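Local coordinates for regulatory protein SdiA (Escherichia coli, PDB 4LFU), which acts as a LuxR-type quorum-sensing receptor and transcription factor that responds to acyl-homoserine lactone autoinducers and activates transcription of the ftsQAZ cell-division genes, at residues K74-L77 and A78-P81; P105-E108 and A109-H113. One frame throughout, in Å; residues are numbered along the deposited sequence.

Contact 1 (K74-L77 and A78-P81)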
loop_
_atom_site.group_PDB
_atom_site.type_symbol
_atom_site.label_atom_id
_atom_site.label_comp_id
_atom_site.label_asym_id
_atom_site.label_seq_id
_atom_site.Cartn_x
_atom_site.Cartn_y
_atom_site.Cartn_z
ATOM N N LYS A 74 7.495 24.758 16.442
ATOM C CA LYS A 74 7.619 25.553 15.214
ATOM C C LYS A 74 6.732 25.048 14.082
ATOM O O LYS A 74 6.718 25.633 13.022
ATOM C CB LYS A 74 9.080 25.640 14.756
ATOM C CG LYS A 74 10.022 26.291 15.756
ATOM C CD LYS A 74 9.722 27.777 15.880
ATOM C CE LYS A 74 10.375 28.361 17.114
ATOM N NZ LYS A 74 9.974 29.783 17.261
ATOM N N ASN A 75 5.996 23.958 14.305
ATOM C CA ASN A 75 5.136 23.349 13.274
ATOM C C ASN A 75 5.937 22.995 12.026
ATOM O O ASN A 75 5.495 23.220 10.909
ATOM C CB ASN A 75 3.904 24.228 12.966
ATOM C CG ASN A 75 2.834 23.520 12.075
ATOM O OD1 ASN A 75 2.141 24.188 11.305
ATOM N ND2 ASN A 75 2.694 22.194 12.193
ATOM N N PHE A 76 7.125 22.429 12.231
ATOM C CA PHE A 76 7.964 22.004 11.123
ATOM C C PHE A 76 7.342 20.851 10.372
ATOM O O PHE A 76 7.796 20.525 9.303
ATOM C CB PHE A 76 9.373 21.612 11.587
ATOM C CG PHE A 76 10.255 22.779 11.978
ATOM C CD1 PHE A 76 10.021 24.064 11.485
ATOM C CD2 PHE A 76 11.356 22.578 12.807
ATOM C CE1 PHE A 76 10.876 25.142 11.835
ATOM C CE2 PHE A 76 12.212 23.647 13.163
ATOM C CZ PHE A 76 11.957 24.925 12.676
ATOM N N LEU A 77 6.318 20.218 10.942
ATOM C CA LEU A 77 5.667 19.056 10.300
ATOM C C LEU A 77 4.995 19.470 8.988
ATOM O O LEU A 77 5.072 18.745 7.986
ATOM C CB LEU A 77 4.676 18.361 11.264
ATOM C CG LEU A 77 3.806 17.208 10.727
ATOM C CD1 LEU A 77 4.663 16.004 10.293
ATOM C CD2 LEU A 77 2.731 16.785 11.763
ATOM N N ALA A 78 4.385 20.659 9.008
ATOM C CA ALA A 78 3.764 21.288 7.821
ATOM C C ALA A 78 4.699 21.494 6.618
ATOM O O ALA A 78 4.246 21.439 5.468
ATOM C CB ALA A 78 3.109 22.636 8.194
ATOM N N ILE A 79 5.983 21.750 6.880
ATOM C CA ILE A 79 6.963 21.998 5.805
ATOM C C ILE A 79 7.976 20.859 5.584
ATOM O O ILE A 79 8.787 20.920 4.664
ATOM C CB ILE A 79 7.727 23.339 6.049
ATOM C CG1 ILE A 79 8.624 23.256 7.310
ATOM C CG2 ILE A 79 6.728 24.483 6.115
ATOM C CD1 ILE A 79 9.310 24.586 7.718
ATOM N N ASP A 80 7.939 19.829 6.431
ATOM C CA ASP A 80 8.983 18.795 6.433
ATOM C C ASP A 80 8.946 17.919 5.175
ATOM O O ASP A 80 8.061 17.080 5.029
ATOM C CB ASP A 80 8.921 17.951 7.695
ATOM C CG ASP A 80 10.113 17.032 7.846
ATOM O OD1 ASP A 80 10.217 16.352 8.890
ATOM O OD2 ASP A 80 10.954 16.973 6.935
ATOM N N PRO A 81 9.952 18.089 4.288
ATOM C CA PRO A 81 9.931 17.454 2.962
ATOM C C PRO A 81 10.282 15.969 3.011
ATOM O O PRO A 81 10.029 15.224 2.059
ATOM C CB PRO A 81 11.000 18.232 2.192
ATOM C CG PRO A 81 11.930 18.773 3.255
ATOM C CD PRO A 81 11.184 18.875 4.522
#
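Phe76 and Ile79 meet three residues apart on a tight winding of the chain, their side chains lying alongside each other and pointing the same way. The touch is made by the far methyl of the isoleucine: Ile79 CD1 sits 3.9 Å from Phe76 CD1, approaching the ring obliquely. It gets there because Ile79 CG1 is wedged between its own backbone N and carbonyl carbon (chi1 67°), which also brings CG1 close to the carbonyl oxygen of Phe76. On one face of the same ring lies Lys74 CB, packed toward the rim. A second pair joins Asn75 to Ala78: the first torsion of Asn75, with CG anti to the backbone N (chi1 -170°), brings the amide beside the alanine methyl, and Asn75 OD1 comes within 3.6 Å of Ala78 CB.

The backbone that sets these side chains side by side is wound by three long i to i+3 bonds, two of them weak. Ile79 N donates to Phe76 O at 3.3 Å, well above the carbonyl plane, and weak bonds at 3.4 Å from Ala78 N to Asn75 O and from Asp80 N to Leu77 O bracket it. The carboxylate of Asp80 is engaged on both oxygens, OD1 by the hydroxyl of Tyr71 and OD2 by the backbone N of Val82, which probably limits its rotation; OD1 also meets a tetraethylene glycol, probably from the crystallisation liquor. Buried Phe76 in turn is packed against Pro105, Leu106 and Ala109 of helix 104-112.

Asn75, with positive phi (56°), leaves the helical conformation and completes a Schellman motif that closes helix 65-73, followed by the i to i+3 turn that leads into the loop running to strand 92-94 of the autoinducer-binding domain.

Contact 2 (P105-E108 and A109-H113)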
loop_
_atom_site.group_PDB
_atom_site.type_symbol
_atom_site.label_atom_id
_atom_site.label_comp_id
_atom_site.label_asym_id
_atom_site.label_seq_id
_atom_site.Cartn_x
_atom_site.Cartn_y
_atom_site.Cartn_z
ATOM N N PRO A 105 13.343 27.274 7.336
ATOM C CA PRO A 105 13.415 27.295 8.804
ATOM C C PRO A 105 13.844 25.967 9.417
ATOM O O PRO A 105 14.580 25.966 10.395
ATOM C CB PRO A 105 11.971 27.638 9.221
ATOM C CG PRO A 105 11.438 28.411 8.082
ATOM C CD PRO A 105 11.995 27.686 6.878
ATOM N N LEU A 106 13.411 24.852 8.829
ATOM C CA LEU A 106 13.753 23.511 9.336
ATOM C C LEU A 106 15.236 23.200 9.118
ATOM O O LEU A 106 15.919 22.699 10.014
ATOM C CB LEU A 106 12.891 22.435 8.636
ATOM C CG LEU A 106 12.570 21.071 9.273
ATOM C CD1 LEU A 106 12.316 20.019 8.179
ATOM C CD2 LEU A 106 13.599 20.570 10.281
ATOM N N TRP A 107 15.702 23.471 7.907
ATOM C CA TRP A 107 17.091 23.250 7.492
ATOM C C TRP A 107 18.042 24.097 8.351
ATOM O O TRP A 107 19.071 23.599 8.795
ATOM C CB TRP A 107 17.199 23.564 5.989
ATOM C CG TRP A 107 18.581 23.477 5.301
ATOM C CD1 TRP A 107 19.145 22.370 4.704
ATOM C CD2 TRP A 107 19.513 24.558 5.093
ATOM N NE1 TRP A 107 20.368 22.690 4.159
ATOM C CE2 TRP A 107 20.629 24.019 4.391
ATOM C CE3 TRP A 107 19.520 25.920 5.441
ATOM C CZ2 TRP A 107 21.742 24.806 4.017
ATOM C CZ3 TRP A 107 20.638 26.700 5.085
ATOM C CH2 TRP A 107 21.730 26.132 4.378
ATOM N N GLU A 108 17.669 25.359 8.610
ATOM C CA GLU A 108 18.485 26.274 9.440
ATOM C C GLU A 108 18.541 25.858 10.890
ATOM O O GLU A 108 19.617 25.798 11.464
ATOM C CB GLU A 108 17.991 27.733 9.342
ATOM C CG GLU A 108 18.256 28.368 7.972
ATOM C CD GLU A 108 17.819 29.816 7.872
ATOM O OE1 GLU A 108 17.641 30.492 8.934
ATOM O OE2 GLU A 108 17.666 30.280 6.712
ATOM N N ALA A 109 17.383 25.562 11.480
ATOM C CA ALA A 109 17.330 24.986 12.829
ATOM C C ALA A 109 18.154 23.703 12.940
ATOM O O ALA A 109 18.922 23.557 13.869
ATOM C CB ALA A 109 15.884 24.738 13.248
ATOM N N ALA A 110 17.994 22.772 11.999
ATOM C CA ALA A 110 18.722 21.487 12.053
ATOM C C ALA A 110 20.245 21.634 11.951
ATOM O O ALA A 110 20.977 21.044 12.739
ATOM C CB ALA A 110 18.200 20.501 10.981
ATOM N N ARG A 111 20.714 22.388 10.965
ATOM C CA ARG A 111 22.146 22.661 10.803
ATOM C C ARG A 111 22.763 23.444 11.971
ATOM O O ARG A 111 23.934 23.216 12.313
ATOM C CB ARG A 111 22.398 23.418 9.504
ATOM C CG ARG A 111 22.169 22.604 8.246
ATOM C CD ARG A 111 22.629 23.383 7.047
ATOM N NE ARG A 111 24.078 23.602 7.071
ATOM C CZ ARG A 111 24.982 22.793 6.515
ATOM N NH1 ARG A 111 24.616 21.687 5.859
ATOM N NH2 ARG A 111 26.267 23.095 6.623
ATOM N N ALA A 112 21.982 24.341 12.586
ATOM C CA ALA A 112 22.445 25.112 13.761
ATOM C C ALA A 112 22.609 24.230 14.998
ATOM O O ALA A 112 23.373 24.562 15.895
ATOM C CB ALA A 112 21.502 26.271 14.062
ATOM N N HIS A 113 21.900 23.104 15.056
ATOM C CA HIS A 113 22.022 22.211 16.198
ATOM C C HIS A 113 22.999 21.077 15.934
ATOM O O HIS A 113 23.239 20.214 16.806
ATOM C CB HIS A 113 20.642 21.691 16.615
ATOM C CG HIS A 113 19.778 22.747 17.225
ATOM N ND1 HIS A 113 19.144 23.714 16.473
ATOM C CD2 HIS A 113 19.483 23.021 18.518
ATOM C CE1 HIS A 113 18.471 24.518 17.274
ATOM N NE2 HIS A 113 18.659 24.119 18.519
#
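Pro105 accepts the first bond of this helical turn: Ala109 N reaches Pro105 O at 3.0 Å, and the methyl of Ala109 rests against the same oxygen. One step on, Leu106 O takes the N-H of Ala110 at 2.9 Å, with Ala110 CB beside it. Trp107 carries the main side-chain contact. Besides receiving Arg111 N on its carbonyl oxygen at 3.0 Å, it offers one face of its indole to the arginine chain. Arg111 CD stands 3.6 Å from the centroid of the six-membered ring, a CH-pi contact, and comes within 3.4 Å of Trp107 CE2. A bend at chi3 (65°) leaves the guanidinium beside the indole, oblique to Trp107 CZ2, with the two planes 28° apart. Trp107 NE1 is hydrogen-bonded to Asp97 OD1, which should hold the ring's orientation. Glu108 closes the series, its carbonyl oxygen binding Ala112 N at 3.0 Å. Beyond it, His113 folds back so that ND1 donates to Ala109 O at 2.6 Å, in the plane of the imidazole, whose ring also packs edge-to-face with Trp67. Together these are the i to i+4 pattern of an alpha-helix and a side-chain to backbone hydrogen bond to a carbonyl of the last turn of helix 104-112, in the autoinducer-binding domain.

Overall arrangement
Both contacts are local and lie near the surface of the autoinducer-binding domain, on the same side of the chain's centre, with their own centres about 12 Å apart. Contact 1 has a buried residue, Phe76, whereas none of the touching residues of contact 2 is buried. Their backbones differ: longer, mostly weak i to i+3 bonds wind the loop after helix 65-73, while short i to i+4 bonds run through helix 104-112. The two elements pack directly. Phe76 CE2 lies 3.8 Å from Ala109 CB, and Phe76 CD2 approaches Leu106 CD2 to 3.9 Å. Trp107 and Arg111 pair separately from this apolar seam.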